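Local coordinates for apolipophorin III (Locusta migratoria, PDB 1AEP), which helps load diacylglycerol into the hemolymph lipoprotein lipophorin and covers its expanding hydrophobic surface, supporting lipid transport in insects during flight, at residues T141-A144 / A145-Q149; S91-L94 / Q95-L98; E36-N39 / L40-Q44. All blocks are in the same frame, centred on the assembly; numbering follows the deposited sequence.

Contact 1 (T141-A144 / A145-Q149); sequences TKEA and AANLQ
Asn147 and Glu143 sit one turn apart on helix 131-154, and their side chains meet along its more open side. Asn147 directs its CB toward the preceding turn. Asn147 CB lies 3.2 Å from Glu143 O and 3.4 Å from Ala144 O. Asn147 CG stays close to the same place, 3.4 Å from Glu143 O. At the tip, OD1 and ND2 have different neighbours. Asn147 OD1 is 3.8 Å from Glu143 O, while Asn147 ND2 faces the carboxylate and lies 3.3 Å from Glu143 OE2.

Glu143 reaches this point by a bend. Its CG is anti to the backbone N (chi1 -160°), and the chain then turns at chi2 (58°), which brings OE2 to the amide although CB points away from it. The carboxylate and amide planes stand nearly perpendicular, 89° apart.

The backbone beneath is regular helix. Asn147 N donates to Glu143 O at 2.7 Å, and Leu148 N donates to Ala144 O at 3.0 Å. Ala145 N and Ala146 N bond in the same way to Thr141 O and Lys142 O.

The other flanks belong to the bundle. Thr141 bonds through OG1 to Ala137 O, and its side chain touches Trp112 of helix 94-121. Ala144 and Leu148 pack on Phe48 of helix 36-63. Lys142 NZ bonds to Gln13 of helix 7-25.

The chemistry is that of an amphipathic helix. Glu143 and Asn147 lie on the more open side, while Thr141, Ala144, Ala145 and Leu148 are buried against neighbouring helices. Such a helix is consistent with a protein that is soluble alone and also binds lipoprotein, where its apolar face could meet lipid.

Contact 2 (S91-L94 / Q95-L98); sequences SLNL and QDQL
Asn93 reaches forward to Asp96 with its side chain and caps the start of helix 94-121. It is the N-cap residue. Its CG sits between the backbone N and the carbonyl carbon (chi1 68°), which carries OD1 over the first turn. There Asn93 OD1 accepts from Asp96 N at 2.8 Å. The bond is nearly straight, with 173° at the hydrogen, and the donor arrives close to the C=O axis of the amide.

The same amide has a second, weaker grip. Asn93 ND2 donates to Asp96 OD2 at 3.0 Å in a weak bond, with the amide and carboxylate planes 47° apart. Asp96 holds its CG anti to the carbonyl carbon and beside the backbone N, which places OD2 next to ND2 of the cap. A negative charge at this helix start would probably be favoured by the N-H groups there. Ser91 is modelled very near Asp96 CB, but the closeness is doubtful at this resolution.

Gln97 is buried, and its NE2 makes a weak hydrogen bond to Ala88 O in the preceding loop. Leu94 and Leu98 meet loosely one turn apart, CG of Leu94 being 4.4 Å from CD1 of Leu98.

The cap thus ends the loop that follows helix 69-83. The new helix lies beside helix 36-63, where Leu94 and Gln97 pack on Leu38 and Leu98 on Leu41. Leu98 also touches Thr28 and Leu29 of another loop.

Contact 3 (E36-N39 / L40-Q44); sequences EALN and LLTEQ
Thr42 holds OG1 anti to its carbonyl carbon and beside its backbone N (chi1 -67°), and this rotation sets the hydroxyl next to Leu38 O of the preceding turn. Leu38 has CG anti to its backbone N (chi1 175°). The two side chains therefore lie side by side and point the same way, with Leu38 CD1 3.9 Å from Thr42 OG1.

Leu38 O is gripped twice by one residue. Thr42 OG1 donates to it at 2.9 Å, from a position tilted a little from the carbonyl plane. Thr42 N also donates to Leu38 O, at 3.0 Å, but from above that plane, 35° out of it. This is a common way for threonine to return its hydroxyl to its own helix, and it lets a polar group sit on a face shared with leucine. A valine in its place would probably leave Leu38 O with the backbone bond alone.

The other turns are ordinary helix. Leu41 N donates to Ala37 O at 2.8 Å, and Leu40 N to Glu36 O at 2.9 Å. Leu40 CB and Leu41 CB each also lie 3.3 Å from Ala37 O, so both leucines leave the backbone beside that carbonyl. Glu43 N closes on Asn39 O.

This is the first part of helix 36-63. Ala37 and Leu40 touch Leu31 of the preceding loop, and Leu40 and Leu41 touch Thr28. Toward helix 94-121, Ala37 meets Leu94 and Thr42 meets Gln97. At the far end Gln44 OE1 makes a weak hydrogen bond to Ser151 OG of helix 131-154.

All three sites belong to one five-helix bundle. Contacts 1 and 3 lie within helices, and contact 2 at the start of helix 94-121. Contacts 2 and 3 are neighbours, with centres about 10 Å apart on the same side of the chain's centre. They touch directly: Leu94 CD1 is 3.5 Å from Leu38 N, and Leu98 CD1 is 3.7 Å from Leu41 CD2. Contact 1 is nearer the middle of the bundle, its centre about 8 Å from that of the chain. It touches contact 3 through Leu148 CD1, 3.8 Å from Gln44 O. Contacts 1 and 2 do not touch, their nearest atoms being about 9 Å apart. Contact 3, on helix 36-63, touches both of the others.

Contact 1 (T141-A144 / A145-Q149)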
# COMPACT_ATOMS: atom_id res chain seq x y z
N THR A 141 2.64 5.67 -1.39
CA THR A 141 1.77 4.52 -1.43
C THR A 141 0.71 4.70 -2.53
O THR A 141 0.36 3.76 -3.25
CB THR A 141 1.18 4.28 -0.02
OG1 THR A 141 2.24 4.25 0.93
CG2 THR A 141 0.37 2.99 0.04
N LYS A 142 0.20 5.92 -2.66
CA LYS A 142 -0.79 6.28 -3.67
C LYS A 142 -0.22 6.03 -5.07
O LYS A 142 -0.88 5.40 -5.91
CB LYS A 142 -1.05 7.74 -3.48
CG LYS A 142 -2.38 8.12 -4.02
CD LYS A 142 -2.27 9.25 -5.00
CE LYS A 142 -2.90 10.54 -4.51
NZ LYS A 142 -3.67 11.17 -5.58
N GLU A 143 1.03 6.48 -5.29
CA GLU A 143 1.75 6.31 -6.56
C GLU A 143 1.96 4.85 -6.93
O GLU A 143 1.74 4.44 -8.08
CB GLU A 143 3.08 7.10 -6.69
CG GLU A 143 3.60 7.33 -8.16
CD GLU A 143 2.69 8.06 -9.13
OE1 GLU A 143 1.86 8.91 -8.51
OE2 GLU A 143 2.71 7.82 -10.36
N ALA A 144 2.39 4.07 -5.95
CA ALA A 144 2.60 2.67 -6.16
C ALA A 144 1.32 2.05 -6.69
O ALA A 144 1.31 1.36 -7.71
CB ALA A 144 3.02 2.02 -4.86
N ALA A 145 0.21 2.34 -6.02
CA ALA A 145 -1.11 1.86 -6.42
C ALA A 145 -1.59 2.45 -7.76
O ALA A 145 -2.29 1.78 -8.51
CB ALA A 145 -2.14 2.14 -5.31
N ALA A 146 -1.27 3.71 -8.08
CA ALA A 146 -1.70 4.24 -9.37
C ALA A 146 -0.90 3.56 -10.48
O ALA A 146 -1.42 3.20 -11.53
CB ALA A 146 -1.42 5.71 -9.45
N ASN A 147 0.39 3.37 -10.22
CA ASN A 147 1.28 2.74 -11.16
C ASN A 147 0.80 1.37 -11.52
O ASN A 147 0.74 1.00 -12.69
CB ASN A 147 2.63 2.60 -10.54
CG ASN A 147 3.46 3.80 -10.89
OD1 ASN A 147 4.60 3.89 -10.47
ND2 ASN A 147 2.86 4.74 -11.63
N LEU A 148 0.45 0.61 -10.49
CA LEU A 148 -0.07 -0.73 -10.66
C LEU A 148 -1.28 -0.70 -11.56
O LEU A 148 -1.40 -1.44 -12.54
CB LEU A 148 -0.52 -1.28 -9.30
CG LEU A 148 -0.74 -2.79 -9.24
CD1 LEU A 148 0.16 -3.27 -8.14
CD2 LEU A 148 -2.15 -2.98 -8.79
N GLN A 149 -2.18 0.18 -11.25
CA GLN A 149 -3.35 0.28 -12.05
C GLN A 149 -3.05 0.60 -13.51
O GLN A 149 -3.57 -0.03 -14.41
CB GLN A 149 -4.17 1.37 -11.45
CG GLN A 149 -5.34 1.66 -12.32
CD GLN A 149 -6.34 2.47 -11.56
OE1 GLN A 149 -6.04 2.99 -10.47
NE2 GLN A 149 -7.52 2.54 -12.15

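Contact 2 (S91-L94 / Q95-L98)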
# COMPACT_ATOMS: atom_id res chain seq x y z
N SER A 91 1.81 -17.03 -4.31
CA SER A 91 0.96 -18.03 -4.91
C SER A 91 1.47 -18.56 -6.23
O SER A 91 2.08 -17.82 -6.97
CB SER A 91 -0.54 -17.97 -4.72
OG SER A 91 -0.89 -19.07 -3.81
N LEU A 92 1.27 -19.84 -6.47
CA LEU A 92 1.72 -20.54 -7.67
C LEU A 92 0.72 -20.56 -8.80
O LEU A 92 1.01 -21.07 -9.87
CB LEU A 92 2.27 -21.97 -7.43
CG LEU A 92 3.60 -22.07 -6.70
CD1 LEU A 92 4.44 -20.83 -6.94
CD2 LEU A 92 3.35 -22.29 -5.21
N ASN A 93 -0.46 -19.99 -8.57
CA ASN A 93 -1.48 -19.94 -9.60
C ASN A 93 -2.19 -18.60 -9.65
O ASN A 93 -2.29 -17.88 -8.67
CB ASN A 93 -2.48 -21.11 -9.54
CG ASN A 93 -3.35 -21.03 -8.30
OD1 ASN A 93 -3.91 -19.96 -7.99
ND2 ASN A 93 -3.50 -22.13 -7.57
N LEU A 94 -2.68 -18.28 -10.83
CA LEU A 94 -3.40 -17.06 -11.04
C LEU A 94 -4.41 -16.76 -9.93
O LEU A 94 -4.42 -15.68 -9.35
CB LEU A 94 -4.10 -17.23 -12.40
CG LEU A 94 -4.62 -15.92 -13.02
CD1 LEU A 94 -3.44 -15.01 -13.20
CD2 LEU A 94 -5.29 -16.14 -14.38
N GLN A 95 -5.26 -17.72 -9.63
CA GLN A 95 -6.28 -17.53 -8.63
C GLN A 95 -5.79 -16.97 -7.31
O GLN A 95 -6.24 -15.92 -6.87
CB GLN A 95 -7.08 -18.84 -8.46
CG GLN A 95 -8.41 -18.72 -7.68
CD GLN A 95 -8.96 -20.05 -7.17
OE1 GLN A 95 -9.67 -20.11 -6.13
NE2 GLN A 95 -8.62 -21.13 -7.88
N ASP A 96 -4.89 -17.72 -6.67
CA ASP A 96 -4.37 -17.34 -5.38
C ASP A 96 -3.62 -16.04 -5.45
O ASP A 96 -3.68 -15.25 -4.52
CB ASP A 96 -3.67 -18.52 -4.70
CG ASP A 96 -4.66 -19.64 -4.59
OD1 ASP A 96 -5.83 -19.45 -4.31
OD2 ASP A 96 -4.17 -20.82 -4.90
N GLN A 97 -2.95 -15.85 -6.58
CA GLN A 97 -2.19 -14.65 -6.86
C GLN A 97 -3.05 -13.42 -6.83
O GLN A 97 -2.67 -12.35 -6.33
CB GLN A 97 -1.63 -14.81 -8.28
CG GLN A 97 -0.50 -13.80 -8.52
CD GLN A 97 0.52 -13.78 -7.40
OE1 GLN A 97 0.94 -14.83 -6.87
NE2 GLN A 97 0.91 -12.56 -7.04
N LEU A 98 -4.22 -13.59 -7.41
CA LEU A 98 -5.17 -12.53 -7.51
C LEU A 98 -5.76 -12.21 -6.16
O LEU A 98 -5.92 -11.04 -5.80
CB LEU A 98 -6.27 -12.92 -8.47
CG LEU A 98 -6.48 -11.89 -9.55
CD1 LEU A 98 -6.48 -12.62 -10.86
CD2 LEU A 98 -7.83 -11.24 -9.38

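Contact 3 (E36-N39 / L40-Q44)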
# COMPACT_ATOMS: atom_id res chain seq x y z
N GLU A 36 0.26 -15.52 -19.08
CA GLU A 36 0.62 -14.14 -19.33
C GLU A 36 0.23 -13.28 -18.16
O GLU A 36 1.01 -12.48 -17.64
CB GLU A 36 -0.32 -13.73 -20.47
CG GLU A 36 0.10 -12.51 -21.31
CD GLU A 36 -0.28 -12.67 -22.77
OE1 GLU A 36 -0.66 -13.91 -23.10
OE2 GLU A 36 -0.26 -11.73 -23.57
N ALA A 37 -1.02 -13.43 -17.78
CA ALA A 37 -1.57 -12.68 -16.69
C ALA A 37 -0.85 -12.95 -15.39
O ALA A 37 -0.52 -12.04 -14.63
CB ALA A 37 -3.01 -13.08 -16.60
N LEU A 38 -0.61 -14.23 -15.13
CA LEU A 38 0.06 -14.62 -13.91
C LEU A 38 1.40 -13.95 -13.74
O LEU A 38 1.81 -13.59 -12.64
CB LEU A 38 0.27 -16.12 -13.82
CG LEU A 38 1.09 -16.65 -12.63
CD1 LEU A 38 0.52 -16.15 -11.30
CD2 LEU A 38 0.94 -18.15 -12.67
N ASN A 39 2.11 -13.81 -14.85
CA ASN A 39 3.42 -13.22 -14.87
C ASN A 39 3.32 -11.72 -14.69
O ASN A 39 4.10 -11.08 -13.97
CB ASN A 39 4.10 -13.62 -16.20
CG ASN A 39 5.13 -14.69 -15.99
OD1 ASN A 39 6.30 -14.41 -15.70
ND2 ASN A 39 4.70 -15.93 -16.13
N LEU A 40 2.28 -11.18 -15.33
CA LEU A 40 2.00 -9.77 -15.22
C LEU A 40 1.77 -9.41 -13.74
O LEU A 40 2.45 -8.58 -13.12
CB LEU A 40 0.78 -9.42 -16.12
CG LEU A 40 -0.03 -8.21 -15.63
CD1 LEU A 40 0.48 -6.94 -16.27
CD2 LEU A 40 -1.50 -8.31 -15.91
N LEU A 41 0.80 -10.07 -13.16
CA LEU A 41 0.45 -9.89 -11.78
C LEU A 41 1.64 -10.03 -10.83
O LEU A 41 1.89 -9.17 -9.96
CB LEU A 41 -0.60 -11.02 -11.52
CG LEU A 41 -1.97 -10.44 -11.22
CD1 LEU A 41 -2.11 -9.25 -12.12
CD2 LEU A 41 -3.05 -11.45 -11.46
N THR A 42 2.35 -11.13 -10.97
CA THR A 42 3.44 -11.37 -10.07
C THR A 42 4.39 -10.23 -10.06
O THR A 42 4.89 -9.81 -9.02
CB THR A 42 4.14 -12.62 -10.39
OG1 THR A 42 3.22 -13.65 -10.12
CG2 THR A 42 5.22 -12.71 -9.33
N GLU A 43 4.59 -9.73 -11.26
CA GLU A 43 5.47 -8.61 -11.48
C GLU A 43 4.98 -7.39 -10.75
O GLU A 43 5.69 -6.78 -9.95
CB GLU A 43 5.48 -8.33 -12.98
CG GLU A 43 6.52 -7.28 -13.36
CD GLU A 43 6.81 -7.29 -14.83
OE1 GLU A 43 6.19 -6.63 -15.65
OE2 GLU A 43 7.81 -8.11 -15.17
N GLN A 44 3.76 -7.03 -11.06
CA GLN A 44 3.15 -5.88 -10.44
C GLN A 44 3.16 -5.98 -8.93
O GLN A 44 3.49 -5.02 -8.22
CB GLN A 44 1.74 -5.81 -11.01
CG GLN A 44 1.85 -5.44 -12.48
CD GLN A 44 2.81 -4.28 -12.62
OE1 GLN A 44 2.62 -3.22 -12.01
NE2 GLN A 44 3.87 -4.47 -13.39